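Local coordinates for protein diguanylate cyclase/phosphodiesterase (Caldicellulosiruptor saccharolyticus, PDB 3MTK) that probably takes part in turning over cyclic di-GMP, the chain being the GGDEF domain of a longer protein that also carries PAS and EAL domains, at residues 122-127 / 155-161; 58-62 / 114-119; 21-26 / 136-141. One frame throughout, in Å; residues are numbered along the deposited sequence.

Interaction 1 of 3, residues 122-127 / 155-161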
loop_
_atom_site.group_PDB
_atom_site.type_symbol
_atom_site.label_atom_id
_atom_site.label_comp_id
_atom_site.label_asym_id
_atom_site.label_seq_id
_atom_site.Cartn_x
_atom_site.Cartn_y
_atom_site.Cartn_z
ATOM N N ASN A 122 -5.552 -2.165 -11.974
ATOM C CA ASN A 122 -6.582 -2.069 -10.957
ATOM C C ASN A 122 -5.969 -2.318 -9.602
ATOM O O ASN A 122 -4.904 -2.928 -9.508
ATOM C CB ASN A 122 -7.671 -3.091 -11.224
ATOM C CG ASN A 122 -8.531 -2.697 -12.388
ATOM O OD1 ASN A 122 -9.091 -3.545 -13.080
ATOM N ND2 ASN A 122 -8.653 -1.393 -12.606
ATOM N N PHE A 123 -6.645 -1.839 -8.560
ATOM C CA PHE A 123 -6.165 -1.984 -7.192
ATOM C C PHE A 123 -7.313 -2.289 -6.250
ATOM O O PHE A 123 -8.471 -2.348 -6.652
ATOM C CB PHE A 123 -5.514 -0.680 -6.692
ATOM C CG PHE A 123 -4.399 -0.149 -7.572
ATOM C CD1 PHE A 123 -4.684 0.501 -8.769
ATOM C CD2 PHE A 123 -3.078 -0.281 -7.188
ATOM C CE1 PHE A 123 -3.665 1.012 -9.569
ATOM C CE2 PHE A 123 -2.051 0.229 -7.978
ATOM C CZ PHE A 123 -2.346 0.878 -9.171
ATOM N N ASN A 124 -6.956 -2.473 -4.984
ATOM C CA ASN A 124 -7.892 -2.691 -3.897
ATOM C C ASN A 124 -7.159 -2.188 -2.667
ATOM O O ASN A 124 -5.922 -2.272 -2.585
ATOM C CB ASN A 124 -8.284 -4.156 -3.767
ATOM C CG ASN A 124 -9.585 -4.464 -4.504
ATOM O OD1 ASN A 124 -10.664 -3.976 -4.123
ATOM N ND2 ASN A 124 -9.489 -5.250 -5.571
ATOM N N ILE A 125 -7.914 -1.632 -1.728
ATOM C CA ILE A 125 -7.313 -1.069 -0.538
ATOM C C ILE A 125 -7.969 -1.491 0.762
ATOM O O ILE A 125 -9.191 -1.443 0.899
ATOM C CB ILE A 125 -7.309 0.471 -0.631
ATOM C CG1 ILE A 125 -6.233 0.913 -1.622
ATOM C CG2 ILE A 125 -7.077 1.089 0.729
ATOM C CD1 ILE A 125 -6.186 2.425 -1.860
ATOM N N GLY A 126 -7.135 -1.913 1.705
ATOM C CA GLY A 126 -7.613 -2.310 3.012
ATOM C C GLY A 126 -6.929 -1.377 3.992
ATOM O O GLY A 126 -5.706 -1.200 3.929
ATOM N N ALA A 127 -7.693 -0.762 4.886
ATOM C CA ALA A 127 -7.098 0.166 5.849
ATOM C C ALA A 127 -7.548 -0.099 7.283
ATOM O O ALA A 127 -8.617 -0.665 7.515
ATOM C CB ALA A 127 -7.430 1.603 5.452
ATOM N N GLY A 155 -15.214 -6.148 -5.041
ATOM C CA GLY A 155 -14.903 -5.879 -6.435
ATOM C C GLY A 155 -13.613 -5.105 -6.624
ATOM O O GLY A 155 -12.975 -4.694 -5.654
ATOM N N LEU A 156 -13.222 -4.915 -7.881
ATOM C CA LEU A 156 -12.008 -4.179 -8.201
ATOM C C LEU A 156 -12.138 -2.714 -7.809
ATOM O O LEU A 156 -13.221 -2.144 -7.856
ATOM C CB LEU A 156 -11.712 -4.256 -9.700
ATOM C CG LEU A 156 -11.318 -5.591 -10.334
ATOM C CD1 LEU A 156 -11.176 -5.391 -11.837
ATOM C CD2 LEU A 156 -10.004 -6.095 -9.747
ATOM N N ASN A 157 -11.018 -2.116 -7.420
ATOM C CA ASN A 157 -10.975 -0.708 -7.058
ATOM C C ASN A 157 -11.931 -0.316 -5.941
ATOM O O ASN A 157 -12.527 0.762 -5.964
ATOM C CB ASN A 157 -11.256 0.123 -8.299
ATOM C CG ASN A 157 -10.334 -0.225 -9.444
ATOM O OD1 ASN A 157 -10.785 -0.401 -10.574
ATOM N ND2 ASN A 157 -9.033 -0.324 -9.164
ATOM N N GLU A 158 -12.087 -1.197 -4.967
ATOM C CA GLU A 158 -12.958 -0.917 -3.850
ATOM C C GLU A 158 -12.043 -0.931 -2.625
ATOM O O GLU A 158 -10.977 -1.542 -2.652
ATOM C CB GLU A 158 -14.038 -1.998 -3.753
ATOM C CG GLU A 158 -15.464 -1.472 -3.558
ATOM C CD GLU A 158 -16.130 -1.003 -4.848
ATOM O OE1 GLU A 158 -16.303 -1.819 -5.775
ATOM O OE2 GLU A 158 -16.499 0.185 -4.933
ATOM N N TYR A 159 -12.441 -0.237 -1.566
ATOM C CA TYR A 159 -11.637 -0.183 -0.349
ATOM C C TYR A 159 -12.481 -0.352 0.902
ATOM O O TYR A 159 -13.667 -0.023 0.909
ATOM C CB TYR A 159 -10.887 1.148 -0.259
ATOM C CG TYR A 159 -11.785 2.352 -0.071
ATOM C CD1 TYR A 159 -12.291 3.052 -1.170
ATOM C CD2 TYR A 159 -12.110 2.806 1.204
ATOM C CE1 TYR A 159 -13.092 4.175 -1.002
ATOM C CE2 TYR A 159 -12.906 3.931 1.387
ATOM C CZ TYR A 159 -13.397 4.615 0.279
ATOM O OH TYR A 159 -14.175 5.741 0.458
ATOM N N VAL A 160 -11.856 -0.861 1.959
ATOM C CA VAL A 160 -12.527 -1.064 3.238
ATOM C C VAL A 160 -11.646 -0.567 4.395
ATOM O O VAL A 160 -10.442 -0.839 4.435
ATOM C CB VAL A 160 -12.855 -2.562 3.474
ATOM C CG1 VAL A 160 -13.567 -2.730 4.807
ATOM C CG2 VAL A 160 -13.725 -3.097 2.342
ATOM N N ILE A 161 -12.257 0.152 5.336
ATOM C CA ILE A 161 -11.531 0.688 6.491
ATOM C C ILE A 161 -12.076 0.123 7.792
ATOM O O ILE A 161 -13.253 0.300 8.091
ATOM C CB ILE A 161 -11.641 2.219 6.554
ATOM C CG1 ILE A 161 -11.193 2.830 5.222
ATOM C CG2 ILE A 161 -10.777 2.754 7.693
ATOM C CD1 ILE A 161 -11.349 4.332 5.161
#
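The F123 ring presents an edge to N157, whose ND2 lies near the ring plane, while the neighbouring side-chain amides of N122 and N157 stand almost perpendicular, their planes 79° apart. N157 ND2 also comes within 2.9 Å of F123 N, donor to donor, which leaves the modelled orientation of this amide doubtful. The F123 side chain sets out away from 155-161, and its ring packs against L108, L109 and V44. These groups lie where a parallel strand pair begins, the two strands of a beta-alpha-beta crossover in the GGDEF domain, with helix 137-154 as the connection.

The pairing starts irregularly. N157 adopts a left-handed backbone conformation, and its N donates to F123 O at 2.7 Å, although E158 N, 4.2 Å from F123 O, would be the donor in a regular parallel pair. From I125 onward the strands run true: I125 N donates to E158 O at 3.2 Å, from a position tilted out of the carbonyl plane, and I125 O receives V160 N in a bond directed nearly along the C=O axis.

Side chains divide between the two faces. I125, A127, Y159 and I161 share the face covered by helix 97-108, with I125 CB and Y159 CB 3.7 Å apart and the CB of A127 resting 4.0 Å from I161 CG1. V160 lies on the other face, against A151 of helix 137-154. With CG placed between its backbone N and carbonyl carbon (chi1 67°), Y159 meets I125 through CB while its ring swings off toward helix 97-108, where its OH is hydrogen-bonded to E102. V160 O takes a CA-H...O contact from G126 CA at 3.5 Å as well as the hydrogen bond from A127 N at 2.8 Å.

Interaction 2 of 3, residues 58-62 / 114-119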
loop_
_atom_site.group_PDB
_atom_site.type_symbol
_atom_site.label_atom_id
_atom_site.label_comp_id
_atom_site.label_asym_id
_atom_site.label_seq_id
_atom_site.Cartn_x
_atom_site.Cartn_y
_atom_site.Cartn_z
ATOM N N LEU A 58 9.128 -5.391 -18.122
ATOM C CA LEU A 58 8.197 -4.293 -18.257
ATOM C C LEU A 58 7.458 -4.101 -16.921
ATOM O O LEU A 58 7.376 -2.987 -16.395
ATOM C CB LEU A 58 7.204 -4.610 -19.380
ATOM C CG LEU A 58 6.319 -3.492 -19.939
ATOM C CD1 LEU A 58 5.370 -2.987 -18.856
ATOM C CD2 LEU A 58 7.196 -2.372 -20.470
ATOM N N VAL A 59 6.944 -5.202 -16.377
ATOM C CA VAL A 59 6.187 -5.174 -15.132
ATOM C C VAL A 59 6.965 -4.697 -13.912
ATOM O O VAL A 59 6.382 -4.121 -12.994
ATOM C CB VAL A 59 5.597 -6.553 -14.820
ATOM C CG1 VAL A 59 4.883 -6.524 -13.486
ATOM C CG2 VAL A 59 4.645 -6.955 -15.919
ATOM N N ASP A 60 8.269 -4.953 -13.880
ATOM C CA ASP A 60 9.053 -4.485 -12.749
ATOM C C ASP A 60 9.159 -2.970 -12.855
ATOM O O ASP A 60 9.186 -2.265 -11.845
ATOM C CB ASP A 60 10.430 -5.150 -12.727
ATOM C CG ASP A 60 10.357 -6.617 -12.305
ATOM O OD1 ASP A 60 9.594 -6.932 -11.366
ATOM O OD2 ASP A 60 11.061 -7.460 -12.898
ATOM N N GLU A 61 9.187 -2.472 -14.090
ATOM C CA GLU A 61 9.254 -1.038 -14.338
ATOM C C GLU A 61 7.942 -0.415 -13.885
ATOM O O GLU A 61 7.919 0.651 -13.275
ATOM C CB GLU A 61 9.470 -0.766 -15.829
ATOM C CG GLU A 61 10.901 -0.398 -16.190
ATOM C CD GLU A 61 11.307 0.950 -15.623
ATOM O OE1 GLU A 61 10.649 1.953 -15.972
ATOM O OE2 GLU A 61 12.275 1.010 -14.830
ATOM N N LEU A 62 6.853 -1.100 -14.193
ATOM C CA LEU A 62 5.514 -0.664 -13.811
ATOM C C LEU A 62 5.435 -0.525 -12.279
ATOM O O LEU A 62 4.937 0.475 -11.752
ATOM C CB LEU A 62 4.506 -1.708 -14.268
ATOM C CG LEU A 62 3.100 -1.289 -14.673
ATOM C CD1 LEU A 62 2.187 -2.477 -14.389
ATOM C CD2 LEU A 62 2.629 -0.038 -13.928
ATOM N N VAL A 114 4.889 3.394 -19.355
ATOM C CA VAL A 114 6.083 2.614 -19.091
ATOM C C VAL A 114 6.760 2.250 -20.407
ATOM O O VAL A 114 6.292 1.380 -21.137
ATOM C CB VAL A 114 5.736 1.326 -18.325
ATOM C CG1 VAL A 114 7.011 0.625 -17.883
ATOM C CG2 VAL A 114 4.856 1.660 -17.133
ATOM N N ASN A 115 7.864 2.927 -20.708
ATOM C CA ASN A 115 8.597 2.676 -21.941
ATOM C C ASN A 115 7.647 2.691 -23.139
ATOM O O ASN A 115 7.557 1.718 -23.889
ATOM C CB ASN A 115 9.311 1.324 -21.867
ATOM C CG ASN A 115 10.210 1.070 -23.070
ATOM O OD1 ASN A 115 11.147 1.833 -23.336
ATOM N ND2 ASN A 115 9.927 -0.007 -23.805
ATOM N N GLY A 116 6.929 3.796 -23.305
ATOM C CA GLY A 116 6.003 3.908 -24.419
ATOM C C GLY A 116 4.744 3.078 -24.263
ATOM O O GLY A 116 3.755 3.300 -24.966
ATOM N N ASN A 117 4.775 2.115 -23.348
ATOM C CA ASN A 117 3.618 1.259 -23.103
ATOM C C ASN A 117 2.623 1.949 -22.168
ATOM O O ASN A 117 2.928 2.206 -21.000
ATOM C CB ASN A 117 4.066 -0.064 -22.479
ATOM C CG ASN A 117 4.902 -0.902 -23.419
ATOM O OD1 ASN A 117 4.372 -1.673 -24.219
ATOM N ND2 ASN A 117 6.218 -0.752 -23.333
ATOM N N LEU A 118 1.440 2.256 -22.690
ATOM C CA LEU A 118 0.404 2.903 -21.894
ATOM C C LEU A 118 -0.280 1.787 -21.114
ATOM O O LEU A 118 -0.940 0.926 -21.699
ATOM C CB LEU A 118 -0.615 3.603 -22.796
ATOM C CG LEU A 118 -1.470 4.655 -22.083
ATOM C CD1 LEU A 118 -0.631 5.916 -21.902
ATOM C CD2 LEU A 118 -2.730 4.969 -22.889
ATOM N N ILE A 119 -0.131 1.804 -19.795
ATOM C CA ILE A 119 -0.710 0.746 -18.983
ATOM C C ILE A 119 -1.643 1.213 -17.881
ATOM O O ILE A 119 -1.375 2.185 -17.174
ATOM C CB ILE A 119 0.407 -0.120 -18.368
ATOM C CG1 ILE A 119 1.337 -0.599 -19.482
ATOM C CG2 ILE A 119 -0.189 -1.327 -17.625
ATOM C CD1 ILE A 119 2.561 -1.315 -18.982
#
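L58 reaches from helix 56-74 across to V114, N117 and I119. From CB the chain runs to CG, which stands opposite the backbone N (chi1 -166°), and this carries the branch over to the hairpin. At its tip the two methyls part company. CD1 meets I119 CD1 end to end at 3.3 Å, tighter than usual for two methyl carbons, and also lies near V114 CG1. CD2 goes to the turn instead, resting 3.4 Å from N117 ND2 and 4.0 Å from V114 CG1.

V114 is the centre of the patch on the hairpin side. Its CG1 touches E61 CB at 3.5 Å, about one turn of helix on from L58, and its CG2 lies 4.2 Å from L62 CG. L62 then extends the apolar contact to I119, CD1 to CG2, and leans on L50 and V121 beyond.

The amide near L58 is not loose. N117 ND2 donates to V114 O at 3.1 Å, in the carbonyl plane, and N117 N donates to the same oxygen, so that oxygen is gripped twice, and the ND2 bond, with V114 O in the plane of the amide, fixes how the amide is turned beside the leucine methyl. V114 N returns a bond to N117 O, closing the loop. The arrangement is that of a tight two-residue beta hairpin with a type I' turn, whose one face, carrying V114 and I119, is packed on the side of a helix.

Interaction 3 of 3, residues 21-26 / 136-141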
loop_
_atom_site.group_PDB
_atom_site.type_symbol
_atom_site.label_atom_id
_atom_site.label_comp_id
_atom_site.label_asym_id
_atom_site.label_seq_id
_atom_site.Cartn_x
_atom_site.Cartn_y
_atom_site.Cartn_z
ATOM N N LEU A 21 8.307 -1.915 8.087
ATOM C CA LEU A 21 6.928 -1.570 8.421
ATOM C C LEU A 21 6.656 -1.972 9.864
ATOM O O LEU A 21 6.003 -1.242 10.611
ATOM C CB LEU A 21 5.931 -2.308 7.513
ATOM C CG LEU A 21 4.457 -2.232 7.946
ATOM C CD1 LEU A 21 4.026 -0.775 7.999
ATOM C CD2 LEU A 21 3.567 -3.003 6.980
ATOM N N ILE A 22 7.152 -3.142 10.249
ATOM C CA ILE A 22 6.944 -3.636 11.598
ATOM C C ILE A 22 7.618 -2.767 12.676
ATOM O O ILE A 22 6.981 -2.408 13.671
ATOM C CB ILE A 22 7.412 -5.089 11.699
ATOM C CG1 ILE A 22 6.452 -5.973 10.893
ATOM C CG2 ILE A 22 7.487 -5.520 13.161
ATOM C CD1 ILE A 22 6.815 -7.450 10.878
ATOM N N ARG A 23 8.891 -2.428 12.484
ATOM C CA ARG A 23 9.581 -1.579 13.453
ATOM C C ARG A 23 8.773 -0.299 13.631
ATOM O O ARG A 23 8.366 0.038 14.739
ATOM C CB ARG A 23 10.987 -1.190 12.978
ATOM C CG ARG A 23 12.060 -2.250 13.138
ATOM C CD ARG A 23 13.451 -1.614 13.019
ATOM N NE ARG A 23 13.502 -0.655 11.921
ATOM C CZ ARG A 23 14.547 0.112 11.631
ATOM N NH1 ARG A 23 15.648 0.038 12.363
ATOM N NH2 ARG A 23 14.487 0.952 10.602
ATOM N N TRP A 24 8.541 0.410 12.531
ATOM C CA TRP A 24 7.794 1.651 12.600
ATOM C C TRP A 24 6.402 1.473 13.180
ATOM O O TRP A 24 5.853 2.411 13.741
ATOM C CB TRP A 24 7.723 2.324 11.225
ATOM C CG TRP A 24 8.901 3.238 10.954
ATOM C CD1 TRP A 24 9.380 4.230 11.775
ATOM C CD2 TRP A 24 9.715 3.270 9.776
ATOM N NE1 TRP A 24 10.437 4.873 11.177
ATOM C CE2 TRP A 24 10.664 4.306 9.949
ATOM C CE3 TRP A 24 9.735 2.526 8.588
ATOM C CZ2 TRP A 24 11.623 4.617 8.974
ATOM C CZ3 TRP A 24 10.690 2.835 7.614
ATOM C CH2 TRP A 24 11.620 3.873 7.816
ATOM N N LEU A 25 5.831 0.279 13.061
ATOM C CA LEU A 25 4.505 0.036 13.628
ATOM C C LEU A 25 4.586 -0.030 15.151
ATOM O O LEU A 25 3.805 0.615 15.846
ATOM C CB LEU A 25 3.906 -1.264 13.090
ATOM C CG LEU A 25 3.075 -1.131 11.803
ATOM C CD1 LEU A 25 2.635 -2.506 11.320
ATOM C CD2 LEU A 25 1.862 -0.251 12.070
ATOM N N ASN A 26 5.528 -0.815 15.665
ATOM C CA ASN A 26 5.699 -0.938 17.109
ATOM C C ASN A 26 5.951 0.436 17.715
ATOM O O ASN A 26 5.471 0.745 18.804
ATOM C CB ASN A 26 6.877 -1.849 17.446
ATOM C CG ASN A 26 6.675 -3.261 16.953
ATOM O OD1 ASN A 26 5.545 -3.749 16.887
ATOM N ND2 ASN A 26 7.771 -3.935 16.616
ATOM N N ALA A 136 0.239 -7.046 18.504
ATOM C CA ALA A 136 0.894 -5.750 18.342
ATOM C C ALA A 136 0.904 -5.324 16.873
ATOM O O ALA A 136 -0.130 -4.951 16.309
ATOM C CB ALA A 136 2.322 -5.820 18.875
ATOM N N ALA A 137 2.084 -5.375 16.261
ATOM C CA ALA A 137 2.232 -5.009 14.860
ATOM C C ALA A 137 1.469 -6.031 14.030
ATOM O O ALA A 137 0.662 -5.671 13.168
ATOM C CB ALA A 137 3.707 -5.008 14.470
ATOM N N ALA A 138 1.719 -7.307 14.320
ATOM C CA ALA A 138 1.078 -8.412 13.618
ATOM C C ALA A 138 -0.437 -8.291 13.561
ATOM O O ALA A 138 -1.020 -8.423 12.491
ATOM C CB ALA A 138 1.464 -9.728 14.268
ATOM N N ASN A 139 -1.073 -8.037 14.701
ATOM C CA ASN A 139 -2.533 -7.913 14.755
ATOM C C ASN A 139 -3.099 -6.803 13.874
ATOM O O ASN A 139 -4.189 -6.936 13.329
ATOM C CB ASN A 139 -2.987 -7.703 16.199
ATOM C CG ASN A 139 -2.657 -8.888 17.088
ATOM O OD1 ASN A 139 -1.499 -9.301 17.184
ATOM N ND2 ASN A 139 -3.673 -9.441 17.743
ATOM N N LEU A 140 -2.361 -5.707 13.747
ATOM C CA LEU A 140 -2.783 -4.579 12.920
ATOM C C LEU A 140 -2.669 -4.960 11.457
ATOM O O LEU A 140 -3.570 -4.698 10.654
ATOM C CB LEU A 140 -1.896 -3.364 13.180
ATOM C CG LEU A 140 -2.219 -2.477 14.381
ATOM C CD1 LEU A 140 -0.963 -1.729 14.820
ATOM C CD2 LEU A 140 -3.337 -1.510 14.014
HETATM N N MSE A 141 -1.537 -5.560 11.118
HETATM C CA MSE A 141 -1.294 -5.985 9.758
HETATM C C MSE A 141 -2.312 -7.040 9.382
HETATM O O MSE A 141 -2.741 -7.116 8.236
HETATM C CB MSE A 141 0.118 -6.529 9.629
HETATM C CG MSE A 141 1.139 -5.461 9.839
HETATM SE SE MSE A 141 2.870 -6.068 9.346
HETATM C CE MSE A 141 2.523 -6.422 7.469
#
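M141, a selenomethionine, lies along three residues of helix 18-30 and makes the most intimate part of this contact. Its CG sits 3.6 Å from L25 CD1, and its SE is 3.9 Å from I22 CG1, the two side chains crossing at about a right angle. The chain then bends at its last torsion (chi3 61°), which brings CE end to end with L21 CD2 at 3.6 Å. On the sheet side the packing goes on: L21 reaches F81, I83, L39, A89 and I91, L25 also touches I91, and M141 touches F41. The two helices therefore lie on the same side of the central beta sheet of the GGDEF domain, crossing at 108° with the axes of their segments 9.9 Å apart.

The small A137 lies where the backbones are nearest. Its CB fits between L25 CB and I22 CG2, 4.0 Å from each, and the CA atoms of L25 and A137 are the nearest pair across the two segments. L140 adds a looser touch, its CD1 lying 4.2 Å from L25 CD2.

Toward solvent the contact thins out. N26 sends its OD1 over the A137 methyl, 3.3 Å from that CB, while the exposed A136 adds only a distant touch, its CB to N26 OD1. Residues 132-135, just before it, are not modelled, consistent with a mobile approach to the helix. N26 OD1 meets a methyl rather than a donor, and the segments are joined without any hydrogen bond or salt bridge. Dispersion and the partial burial of branched and selenium-bearing side chains hold them, so the fit of shapes, together with the sheet beneath, probably sets the crossing.

How the interactions relate
Interaction 1 is the polar one, with backbone bonds joining two strands of the main sheet, nearest of the three to the chain's centre though partly exposed; interactions 2 and 3 are apolar side-chain contacts nearer the periphery, on opposite sides of that centre and about 32 Å apart between their own centres. Helix 137-154 ties interactions 1 and 3 together: its first turn packs on 21-26, and the chain leaving its far end forms 155-161. Interaction 2 belongs to a separate small hairpin, yet the chain passes from 117-119 almost directly into strand 123-129. In these three contacts, backbone bonds join the strands, while apolar side-chain fit joins the helices to their neighbours.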